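Local coordinates for protein alginate lyase (Bacteroides ovatus, PDB 3NNB) that probably cleaves the polysaccharide alginate by beta-elimination, at residues K157-Y169 and L202-E215. Sequence-based numbering, arbitrary orientation. Where two conformers were deposited one is given.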
loop_
_atom_site.group_PDB
_atom_site.type_symbol
_atom_site.label_atom_id
_atom_site.label_comp_id
_atom_site.label_asym_id
_atom_site.label_seq_id
_atom_site.Cartn_x
_atom_site.Cartn_y
_atom_site.Cartn_z
ATOM N N LYS A 157 -18.069 20.404 2.124
ATOM C CA LYS A 157 -17.833 21.710 1.523
ATOM C C LYS A 157 -16.681 21.706 0.524
ATOM O O LYS A 157 -15.868 22.632 0.485
ATOM C CB LYS A 157 -17.592 22.751 2.626
ATOM C CG LYS A 157 -18.732 22.838 3.656
ATOM C CD LYS A 157 -18.402 23.806 4.806
ATOM C CE LYS A 157 -19.520 23.820 5.867
ATOM N NZ LYS A 157 -19.204 24.728 7.027
ATOM N N GLY A 158 -16.632 20.667 -0.311
ATOM C CA GLY A 158 -15.650 20.598 -1.378
ATOM C C GLY A 158 -14.227 20.228 -0.969
ATOM O O GLY A 158 -13.347 20.154 -1.819
HETATM N N MSE A 159 -14.025 19.988 0.315
HETATM C CA MSE A 159 -12.746 19.638 0.888
HETATM C C MSE A 159 -12.495 18.140 0.766
HETATM O O MSE A 159 -13.425 17.385 0.649
HETATM C CB MSE A 159 -12.770 20.081 2.346
HETATM C CG MSE A 159 -11.479 20.016 3.100
HETATM SE SE MSE A 159 -10.122 21.149 2.462
HETATM C CE MSE A 159 -11.009 22.827 2.194
ATOM N N GLY A 160 -11.228 17.728 0.778
ATOM C CA GLY A 160 -10.913 16.339 0.970
ATOM C C GLY A 160 -11.073 15.952 2.423
ATOM O O GLY A 160 -11.587 16.713 3.273
ATOM N N ARG A 161 -10.609 14.746 2.758
ATOM C CA ARG A 161 -10.779 14.236 4.095
ATOM C C ARG A 161 -9.636 13.278 4.433
ATOM O O ARG A 161 -8.898 12.863 3.560
ATOM C CB ARG A 161 -12.143 13.568 4.267
ATOM C CG ARG A 161 -12.339 12.433 3.363
ATOM C CD ARG A 161 -13.717 11.805 3.440
ATOM N NE ARG A 161 -13.765 10.746 2.455
ATOM C CZ ARG A 161 -14.439 9.603 2.584
ATOM N NH1 ARG A 161 -15.215 9.395 3.648
ATOM N NH2 ARG A 161 -14.362 8.677 1.640
ATOM N N GLY A 162 -9.482 12.955 5.705
ATOM C CA GLY A 162 -8.384 12.102 6.101
ATOM C C GLY A 162 -8.265 10.822 5.269
ATOM O O GLY A 162 -7.150 10.428 4.929
ATOM N N ALA A 163 -9.422 10.178 4.971
ATOM C CA ALA A 163 -9.478 8.928 4.210
ATOM C C ALA A 163 -8.685 8.973 2.924
ATOM O O ALA A 163 -8.238 7.949 2.456
ATOM C CB ALA A 163 -10.942 8.546 3.931
ATOM N N GLY A 164 -8.526 10.153 2.321
ATOM C CA GLY A 164 -7.684 10.281 1.116
ATOM C C GLY A 164 -6.249 9.838 1.261
ATOM O O GLY A 164 -5.596 9.488 0.254
HETATM N N MSE A 165 -5.751 9.818 2.493
HETATM C CA MSE A 165 -4.379 9.343 2.758
HETATM C C MSE A 165 -4.171 7.923 2.250
HETATM O O MSE A 165 -3.072 7.570 1.824
HETATM C CB MSE A 165 -4.040 9.418 4.251
HETATM C CG MSE A 165 -3.566 10.782 4.729
HETATM SE SE MSE A 165 -1.876 11.319 3.962
HETATM C CE MSE A 165 -0.866 9.721 4.328
ATOM N N ILE A 166 -5.203 7.086 2.303
ATOM C CA ILE A 166 -5.048 5.698 1.862
ATOM C C ILE A 166 -4.668 5.634 0.375
ATOM O O ILE A 166 -4.078 4.649 -0.064
ATOM C CB ILE A 166 -6.309 4.827 2.213
ATOM C CG1 ILE A 166 -5.953 3.340 2.368
ATOM C CG2 ILE A 166 -7.442 4.982 1.145
ATOM C CD1 ILE A 166 -5.109 3.008 3.582
ATOM N N ASP A 167 -5.051 6.650 -0.403
ATOM C CA ASP A 167 -4.800 6.649 -1.854
ATOM C C ASP A 167 -3.325 6.437 -2.191
ATOM O O ASP A 167 -3.004 5.889 -3.248
ATOM C CB ASP A 167 -5.238 7.962 -2.509
ATOM C CG ASP A 167 -6.759 8.168 -2.538
ATOM O OD1 ASP A 167 -7.492 7.422 -1.861
ATOM O OD2 ASP A 167 -7.207 9.126 -3.213
ATOM N N ILE A 168 -2.417 6.922 -1.327
ATOM C CA ILE A 168 -0.991 6.881 -1.616
ATOM C C ILE A 168 -0.265 5.791 -0.882
ATOM O O ILE A 168 0.949 5.780 -0.823
ATOM C CB ILE A 168 -0.298 8.252 -1.347
ATOM C CG1 ILE A 168 -0.479 8.759 0.091
ATOM C CG2 ILE A 168 -0.765 9.269 -2.393
ATOM C CD1 ILE A 168 0.645 9.780 0.526
ATOM N N TYR A 169 -1.009 4.850 -0.277
ATOM C CA TYR A 169 -0.369 3.802 0.524
ATOM C C TYR A 169 0.721 3.037 -0.287
ATOM O O TYR A 169 1.746 2.653 0.283
ATOM C CB TYR A 169 -1.380 2.816 1.072
ATOM C CG TYR A 169 -0.756 1.847 2.068
ATOM C CD1 TYR A 169 -0.670 2.189 3.408
ATOM C CD2 TYR A 169 -0.203 0.633 1.659
ATOM C CE1 TYR A 169 -0.069 1.347 4.321
ATOM C CE2 TYR A 169 0.396 -0.220 2.568
ATOM C CZ TYR A 169 0.458 0.156 3.905
ATOM O OH TYR A 169 1.086 -0.705 4.813
ATOM N N LEU A 202 5.731 16.236 2.126
ATOM C CA LEU A 202 4.558 15.438 2.476
ATOM C C LEU A 202 4.491 15.107 3.965
ATOM O O LEU A 202 3.442 15.238 4.575
ATOM C CB LEU A 202 4.537 14.147 1.651
ATOM C CG LEU A 202 3.345 13.228 1.928
ATOM C CD1 LEU A 202 1.983 13.880 1.525
ATOM C CD2 LEU A 202 3.510 11.849 1.321
ATOM N N VAL A 203 5.598 14.653 4.540
ATOM C CA VAL A 203 5.679 14.348 5.970
ATOM C C VAL A 203 5.388 15.572 6.850
ATOM O O VAL A 203 4.601 15.454 7.813
ATOM C CB VAL A 203 7.002 13.661 6.379
ATOM C CG1 VAL A 203 7.090 13.578 7.975
ATOM C CG2 VAL A 203 7.104 12.233 5.715
ATOM N N GLU A 204 5.916 16.726 6.463
ATOM C CA GLU A 204 5.568 17.981 7.125
ATOM C C GLU A 204 4.068 18.247 7.083
ATOM O O GLU A 204 3.486 18.652 8.082
ATOM C CB GLU A 204 6.328 19.148 6.496
ATOM C CG GLU A 204 7.794 19.134 6.900
ATOM C CD GLU A 204 8.615 20.206 6.223
ATOM O OE1 GLU A 204 8.184 20.792 5.227
ATOM O OE2 GLU A 204 9.725 20.428 6.717
ATOM N N TRP A 205 3.450 18.039 5.921
ATOM C CA TRP A 205 2.027 18.219 5.805
ATOM C C TRP A 205 1.291 17.199 6.675
ATOM O O TRP A 205 0.284 17.544 7.320
ATOM C CB TRP A 205 1.616 18.096 4.328
ATOM C CG TRP A 205 0.165 18.230 4.110
ATOM C CD1 TRP A 205 -0.552 19.396 4.055
ATOM C CD2 TRP A 205 -0.778 17.169 3.982
ATOM N NE1 TRP A 205 -1.889 19.116 3.870
ATOM C CE2 TRP A 205 -2.064 17.762 3.838
ATOM C CE3 TRP A 205 -0.684 15.775 4.014
ATOM C CZ2 TRP A 205 -3.216 17.002 3.724
ATOM C CZ3 TRP A 205 -1.828 15.031 3.873
ATOM C CH2 TRP A 205 -3.088 15.649 3.739
HETATM N N MSE A 206 1.728 15.936 6.662
HETATM C CA MSE A 206 1.054 14.878 7.441
HETATM C C MSE A 206 1.048 15.196 8.944
HETATM O O MSE A 206 0.087 14.895 9.646
HETATM C CB MSE A 206 1.719 13.538 7.223
HETATM C CG MSE A 206 1.409 12.964 5.857
HETATM SE SE MSE A 206 2.458 11.368 5.472
HETATM C CE MSE A 206 1.631 10.159 6.700
ATOM N N GLN A 207 2.126 15.797 9.411
ATOM C CA GLN A 207 2.236 16.108 10.832
ATOM C C GLN A 207 1.528 17.398 11.274
ATOM O O GLN A 207 1.328 17.586 12.464
ATOM C CB GLN A 207 3.689 16.114 11.267
ATOM C CG GLN A 207 4.270 14.699 11.299
ATOM C CD GLN A 207 5.111 14.451 12.545
ATOM O OE1 GLN A 207 4.673 13.774 13.476
ATOM N NE2 GLN A 207 6.307 15.012 12.571
ATOM N N THR A 208 1.098 18.233 10.327
ATOM C CA THR A 208 0.456 19.523 10.625
ATOM C C THR A 208 -0.973 19.738 10.142
ATOM O O THR A 208 -1.728 20.450 10.790
ATOM C CB THR A 208 1.330 20.710 10.157
ATOM O OG1 THR A 208 1.538 20.632 8.730
ATOM C CG2 THR A 208 2.678 20.693 10.929
ATOM N N SER A 209 -1.361 19.139 9.009
ATOM C CA SER A 209 -2.626 19.442 8.395
ATOM C C SER A 209 -3.790 18.878 9.166
ATOM O O SER A 209 -3.735 17.754 9.622
ATOM C CB SER A 209 -2.653 18.821 6.989
ATOM O OG SER A 209 -3.981 18.682 6.500
ATOM N N PRO A 210 -4.882 19.626 9.229
ATOM C CA PRO A 210 -6.074 19.067 9.875
ATOM C C PRO A 210 -6.714 17.895 9.096
ATOM O O PRO A 210 -7.397 17.072 9.693
ATOM C CB PRO A 210 -7.042 20.257 9.970
ATOM C CG PRO A 210 -6.583 21.200 8.984
ATOM C CD PRO A 210 -5.071 21.016 8.802
ATOM N N VAL A 211 -6.515 17.854 7.787
ATOM C CA VAL A 211 -7.052 16.770 6.962
ATOM C C VAL A 211 -6.281 15.506 7.295
ATOM O O VAL A 211 -6.875 14.435 7.587
ATOM C CB VAL A 211 -6.985 17.150 5.471
ATOM C CG1 VAL A 211 -7.441 15.963 4.569
ATOM C CG2 VAL A 211 -7.839 18.394 5.190
ATOM N N ALA A 212 -4.946 15.607 7.330
ATOM C CA ALA A 212 -4.127 14.446 7.699
ATOM C C ALA A 212 -4.420 14.000 9.132
ATOM O O ALA A 212 -4.444 12.810 9.413
ATOM C CB ALA A 212 -2.637 14.745 7.502
ATOM N N ALA A 213 -4.646 14.949 10.049
ATOM C CA ALA A 213 -4.942 14.662 11.427
ATOM C C ALA A 213 -6.174 13.792 11.567
ATOM O O ALA A 213 -6.231 12.942 12.471
ATOM C CB ALA A 213 -5.134 15.995 12.244
ATOM N N GLU A 214 -7.170 14.002 10.685
ATOM C CA GLU A 214 -8.380 13.172 10.649
ATOM C C GLU A 214 -7.992 11.700 10.432
ATOM O O GLU A 214 -8.553 10.786 11.065
ATOM C CB GLU A 214 -9.385 13.626 9.549
ATOM C CG GLU A 214 -9.770 15.138 9.506
ATOM C CD GLU A 214 -10.602 15.516 8.261
ATOM O OE1 GLU A 214 -11.118 14.565 7.645
ATOM O OE2 GLU A 214 -10.733 16.733 7.889
ATOM N N GLU A 215 -7.047 11.453 9.527
ATOM C CA GLU A 215 -6.589 10.081 9.262
ATOM C C GLU A 215 -5.821 9.511 10.446
ATOM O O GLU A 215 -5.957 8.345 10.815
ATOM C CB GLU A 215 -5.712 10.035 8.003
ATOM C CG GLU A 215 -5.444 8.594 7.512
ATOM C CD GLU A 215 -6.600 7.966 6.723
ATOM O OE1 GLU A 215 -7.783 8.263 7.044
ATOM O OE2 GLU A 215 -6.293 7.132 5.819
HETATM O O HOH W 1 -12.611 17.387 5.664
#
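Gly162 N donates to OE1 of Glu214, in one of its two conformers, over 3.0 Å in a fairly straight bond (161° at the hydrogen), arriving from above the carboxylate plane, 59° out of it. The other oxygen is served by a water, 3.0 Å from Glu214 OE2, which also donates to Gly160 O, so one acid side chain ties two backbone sites of the loop preceding helix 171-180, one directly and one through water. Close approach of main chain to main chain underlies this example: Gly162 CA lies 3.2 Å from Val211 O, and a CB here would run into Glu214 and Glu215. Val211 CG1, meanwhile, packs against the carbonyl group of Arg161. The Glu215 chain leaves opposite its backbone N and then bends at chi2 (79°), which lays the carboxylate beside the Gly162 carbonyl, with OE2 3.6 Å from Met165 CB; that oxygen also bonds His222 ND1. An alanine in place of Glu215 would probably leave His222 without this mate and uncover one flank of Met165. Further along, Met165, a selenomethionine, in one of its two conformers sets SE 3.7 Å from Trp205 CZ3 at the ring edge, a Met-aromatic contact, while Ile168 CD1 and Leu202 CD2 meet tip to tip at 3.6 Å. A polar grip on the backbone around Gly160 and Gly162 thus gives way to apolar packing of Met165 and Ile168 on helix 189-208.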